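Local atomic coordinates of soluble lytic transglycosylase B3 (Pseudomonas aeruginosa, PDB entry 5ANZ), a protein that probably cleaves peptidoglycan as a lytic transglycosylase during bacterial cell-wall turnover and carries a bound calcium ion. Residues D135-Y147 with Y332-K344. Numbering follows the deposited sequence.
Sequences DAVVAIWGMESNY and YALAVGLLADSFK
A139 and M143, one turn apart on helix 134-145, are knobs in holes of helix 330-343. The methyl of A139 drops among V336, L339, A340 and F343, its CB 3.8 Å from A340 CB; two alanines facing each other suit short segment axes only 8.3 Å apart, crossing at 123°. M143, longer and flexible, sits among Y332, A335, V336 and L339; bends at chi2 (-62°) and chi3 (-67°) fold its thioether over so that CE reaches A335 CB at 3.6 Å. I140 lays CD1 against V336 CG1 and beside the Y332 hydroxyl.

The flat ring of F343 slips in edge first: D135 O and A139 N lie at its rim in plane, while its own helix's L339 O stands over the centre of one face. Y147 OH also meets that rim, at CZ, but its hydrogen bond goes to R108 O.

Polar pairs close both ends. K344 NZ reaches the syn side of D135 OD2 at 2.9 Å in a salt bridge. At the other end Y332 OH gives E144 OE2 a short but weak bond of 2.6 Å; E144 also touches Y326, which binds N-acetylglucosamine in a sugar-bound structure of this protein, placing this end beside the sugar-binding site.

Within the lysozyme-like SLT domain, helix 96-103 covers M143 and A335, helix 106-118 packs on D135 and V138, and helix 231-244 backs V137 and I140.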
loop_
_atom_site.group_PDB
_atom_site.type_symbol
_atom_site.label_atom_id
_atom_site.label_comp_id
_atom_site.label_asym_id
_atom_site.label_seq_id
_atom_site.Cartn_x
_atom_site.Cartn_y
_atom_site.Cartn_z
ATOM N N ASP A 135 9.567 14.838 1.726
ATOM C CA ASP A 135 8.375 14.667 2.553
ATOM C C ASP A 135 7.666 13.377 2.192
ATOM O O ASP A 135 7.109 12.699 3.059
ATOM C CB ASP A 135 7.411 15.845 2.411
ATOM C CG ASP A 135 7.926 17.122 3.073
ATOM O OD1 ASP A 135 8.909 17.067 3.849
ATOM O OD2 ASP A 135 7.321 18.189 2.818
ATOM N N ALA A 136 7.703 13.010 0.911
ATOM C CA ALA A 136 7.084 11.762 0.475
ATOM C C ALA A 136 7.892 10.545 0.938
ATOM O O ALA A 136 7.309 9.575 1.405
ATOM C CB ALA A 136 6.924 11.733 -1.038
ATOM N N VAL A 137 9.217 10.615 0.827
ATOM C CA VAL A 137 10.092 9.552 1.358
ATOM C C VAL A 137 9.829 9.334 2.845
ATOM O O VAL A 137 9.649 8.200 3.300
ATOM C CB VAL A 137 11.571 9.893 1.137
ATOM C CG1 VAL A 137 12.481 8.838 1.781
ATOM C CG2 VAL A 137 11.885 9.968 -0.354
ATOM N N VAL A 138 9.781 10.419 3.612
ATOM C CA VAL A 138 9.563 10.280 5.042
ATOM C C VAL A 138 8.135 9.804 5.347
ATOM O O VAL A 138 7.927 9.034 6.275
ATOM C CB VAL A 138 9.891 11.596 5.787
ATOM C CG1 VAL A 138 9.419 11.549 7.249
ATOM C CG2 VAL A 138 11.420 11.848 5.732
ATOM N N ALA A 139 7.151 10.214 4.546
ATOM C CA ALA A 139 5.800 9.729 4.783
ATOM C C ALA A 139 5.704 8.226 4.565
ATOM O O ALA A 139 5.034 7.532 5.313
ATOM C CB ALA A 139 4.792 10.473 3.884
ATOM N N ILE A 140 6.363 7.724 3.524
ATOM C CA ILE A 140 6.340 6.279 3.261
ATOM C C ILE A 140 6.997 5.546 4.442
ATOM O O ILE A 140 6.497 4.516 4.918
ATOM C CB ILE A 140 7.071 5.943 1.942
ATOM C CG1 ILE A 140 6.287 6.442 0.711
ATOM C CG2 ILE A 140 7.346 4.413 1.846
ATOM C CD1 ILE A 140 5.132 5.559 0.224
ATOM N N TRP A 141 8.119 6.087 4.894
ATOM C CA TRP A 141 8.857 5.524 6.009
ATOM C C TRP A 141 7.964 5.459 7.257
ATOM O O TRP A 141 7.949 4.478 7.989
ATOM C CB TRP A 141 10.078 6.399 6.274
ATOM C CG TRP A 141 11.145 5.882 7.188
ATOM C CD1 TRP A 141 11.450 4.578 7.498
ATOM C CD2 TRP A 141 12.091 6.695 7.880
ATOM N NE1 TRP A 141 12.547 4.552 8.343
ATOM C CE2 TRP A 141 12.947 5.838 8.593
ATOM C CE3 TRP A 141 12.310 8.081 7.950
ATOM C CZ2 TRP A 141 13.998 6.319 9.373
ATOM C CZ3 TRP A 141 13.355 8.554 8.706
ATOM C CH2 TRP A 141 14.184 7.680 9.415
ATOM N N GLY A 142 7.210 6.521 7.497
ATOM C CA GLY A 142 6.259 6.531 8.603
ATOM C C GLY A 142 5.166 5.482 8.454
ATOM O O GLY A 142 4.822 4.790 9.414
ATOM N N MET A 143 4.600 5.373 7.252
ATOM C CA MET A 143 3.513 4.430 7.020
ATOM C C MET A 143 3.989 2.978 7.021
ATOM O O MET A 143 3.243 2.087 7.419
ATOM C CB MET A 143 2.796 4.744 5.692
ATOM C CG MET A 143 1.945 6.008 5.741
ATOM S SD MET A 143 0.613 5.926 6.941
ATOM C CE MET A 143 -0.390 4.641 6.177
ATOM N N GLU A 144 5.225 2.747 6.581
ATOM C CA GLU A 144 5.706 1.370 6.444
ATOM C C GLU A 144 6.199 0.784 7.751
ATOM O O GLU A 144 5.897 -0.379 8.046
ATOM C CB GLU A 144 6.815 1.288 5.388
ATOM C CG GLU A 144 6.271 1.479 3.984
ATOM C CD GLU A 144 5.338 0.354 3.579
ATOM O OE1 GLU A 144 5.578 -0.791 4.021
ATOM O OE2 GLU A 144 4.357 0.599 2.842
ATOM N N SER A 145 6.950 1.560 8.538
ATOM C CA SER A 145 7.535 1.005 9.767
ATOM C C SER A 145 7.579 1.992 10.925
ATOM O O SER A 145 8.358 1.813 11.858
ATOM C CB SER A 145 8.951 0.508 9.487
ATOM O OG SER A 145 9.837 1.587 9.217
ATOM N N ASN A 146 6.760 3.047 10.872
ATOM C CA ASN A 146 6.835 4.089 11.891
ATOM C C ASN A 146 8.259 4.642 12.032
ATOM O O ASN A 146 8.777 4.782 13.137
ATOM C CB ASN A 146 6.347 3.558 13.237
ATOM C CG ASN A 146 5.814 4.659 14.119
ATOM O OD1 ASN A 146 5.217 5.625 13.634
ATOM N ND2 ASN A 146 6.039 4.536 15.420
ATOM N N TYR A 147 8.878 4.942 10.896
ATOM C CA TYR A 147 10.219 5.523 10.836
ATOM C C TYR A 147 11.252 4.583 11.458
ATOM O O TYR A 147 12.208 5.028 12.096
ATOM C CB TYR A 147 10.246 6.888 11.523
ATOM C CG TYR A 147 9.067 7.776 11.157
ATOM C CD1 TYR A 147 8.991 8.391 9.919
ATOM C CD2 TYR A 147 8.055 8.034 12.075
ATOM C CE1 TYR A 147 7.932 9.208 9.585
ATOM C CE2 TYR A 147 6.980 8.857 11.747
ATOM C CZ TYR A 147 6.928 9.438 10.498
ATOM O OH TYR A 147 5.865 10.243 10.198
ATOM N N TYR A 332 -4.230 3.474 1.641
ATOM C CA TYR A 332 -2.810 3.638 1.958
ATOM C C TYR A 332 -2.204 4.812 1.223
ATOM O O TYR A 332 -1.517 5.646 1.812
ATOM C CB TYR A 332 -2.046 2.365 1.602
ATOM C CG TYR A 332 -0.532 2.517 1.657
ATOM C CD1 TYR A 332 0.182 2.973 0.555
ATOM C CD2 TYR A 332 0.185 2.165 2.793
ATOM C CE1 TYR A 332 1.569 3.084 0.587
ATOM C CE2 TYR A 332 1.571 2.279 2.834
ATOM C CZ TYR A 332 2.250 2.749 1.727
ATOM O OH TYR A 332 3.627 2.851 1.744
ATOM N N ALA A 333 -2.450 4.890 -0.081
ATOM C CA ALA A 333 -1.818 5.945 -0.865
ATOM C C ALA A 333 -2.378 7.310 -0.473
ATOM O O ALA A 333 -1.633 8.284 -0.414
ATOM C CB ALA A 333 -1.987 5.681 -2.369
ATOM N N LEU A 334 -3.670 7.374 -0.143
ATOM C CA LEU A 334 -4.238 8.631 0.353
ATOM C C LEU A 334 -3.576 9.033 1.676
ATOM O O LEU A 334 -3.211 10.214 1.865
ATOM C CB LEU A 334 -5.759 8.493 0.514
ATOM C CG LEU A 334 -6.516 9.745 0.947
ATOM C CD1 LEU A 334 -6.245 10.910 0.013
ATOM C CD2 LEU A 334 -8.008 9.405 0.964
ATOM N N ALA A 335 -3.370 8.052 2.561
ATOM C CA ALA A 335 -2.708 8.309 3.848
ATOM C C ALA A 335 -1.300 8.834 3.636
ATOM O O ALA A 335 -0.883 9.797 4.282
ATOM C CB ALA A 335 -2.665 7.051 4.719
ATOM N N VAL A 336 -0.540 8.184 2.755
ATOM C CA VAL A 336 0.803 8.681 2.463
ATOM C C VAL A 336 0.802 10.128 1.979
ATOM O O VAL A 336 1.581 10.943 2.450
ATOM C CB VAL A 336 1.499 7.793 1.418
ATOM C CG1 VAL A 336 2.795 8.434 0.945
ATOM C CG2 VAL A 336 1.779 6.429 2.028
ATOM N N GLY A 337 -0.067 10.451 1.028
ATOM C CA GLY A 337 -0.108 11.810 0.507
ATOM C C GLY A 337 -0.478 12.833 1.570
ATOM O O GLY A 337 0.154 13.882 1.693
ATOM N N LEU A 338 -1.520 12.521 2.336
ATOM C CA LEU A 338 -1.944 13.434 3.410
ATOM C C LEU A 338 -0.913 13.544 4.538
ATOM O O LEU A 338 -0.759 14.604 5.148
ATOM C CB LEU A 338 -3.291 12.997 3.995
ATOM C CG LEU A 338 -4.490 13.097 3.046
ATOM C CD1 LEU A 338 -5.689 12.380 3.648
ATOM C CD2 LEU A 338 -4.831 14.569 2.739
ATOM N N LEU A 339 -0.205 12.454 4.830
ATOM C CA LEU A 339 0.849 12.533 5.838
ATOM C C LEU A 339 1.986 13.442 5.353
ATOM O O LEU A 339 2.488 14.290 6.095
ATOM C CB LEU A 339 1.391 11.142 6.170
ATOM C CG LEU A 339 2.498 11.105 7.220
ATOM C CD1 LEU A 339 2.059 11.734 8.553
ATOM C CD2 LEU A 339 2.914 9.651 7.436
ATOM N N ALA A 340 2.403 13.253 4.101
ATOM C CA ALA A 340 3.439 14.117 3.539
ATOM C C ALA A 340 2.993 15.568 3.598
ATOM O O ALA A 340 3.751 16.437 4.011
ATOM C CB ALA A 340 3.744 13.713 2.103
ATOM N N ASP A 341 1.738 15.822 3.217
ATOM C CA ASP A 341 1.207 17.194 3.314
ATOM C C ASP A 341 1.201 17.729 4.754
ATOM O O ASP A 341 1.449 18.911 5.008
ATOM C CB ASP A 341 -0.230 17.247 2.783
ATOM C CG ASP A 341 -0.327 17.038 1.278
ATOM O OD1 ASP A 341 0.719 16.996 0.593
ATOM O OD2 ASP A 341 -1.480 16.961 0.782
ATOM N N SER A 342 0.878 16.850 5.695
ATOM C CA SER A 342 0.785 17.244 7.103
ATOM C C SER A 342 2.101 17.765 7.669
ATOM O O SER A 342 2.121 18.587 8.575
ATOM C CB SER A 342 0.318 16.063 7.952
ATOM O OG SER A 342 -0.978 15.625 7.593
ATOM N N PHE A 343 3.223 17.273 7.153
ATOM C CA PHE A 343 4.502 17.737 7.682
ATOM C C PHE A 343 4.673 19.246 7.507
ATOM O O PHE A 343 5.349 19.885 8.298
ATOM C CB PHE A 343 5.675 17.013 7.009
ATOM C CG PHE A 343 5.688 15.522 7.217
ATOM C CD1 PHE A 343 5.248 14.948 8.399
ATOM C CD2 PHE A 343 6.185 14.688 6.212
ATOM C CE1 PHE A 343 5.276 13.564 8.574
ATOM C CE2 PHE A 343 6.215 13.290 6.362
ATOM C CZ PHE A 343 5.773 12.722 7.542
ATOM N N LYS A 344 4.031 19.789 6.470
ATOM C CA LYS A 344 4.129 21.212 6.154
ATOM C C LYS A 344 2.858 21.962 6.533
ATOM O O LYS A 344 2.686 23.128 6.141
ATOM C CB LYS A 344 4.409 21.419 4.664
ATOM C CG LYS A 344 5.728 20.825 4.198
ATOM C CD LYS A 344 6.116 21.340 2.821
ATOM C CE LYS A 344 7.543 21.886 2.824
ATOM N NZ LYS A 344 8.555 20.842 3.155
HETATM O O HOH W 1 4.897 18.339 2.537
HETATM O O HOH W 2 8.843 19.749 5.817
#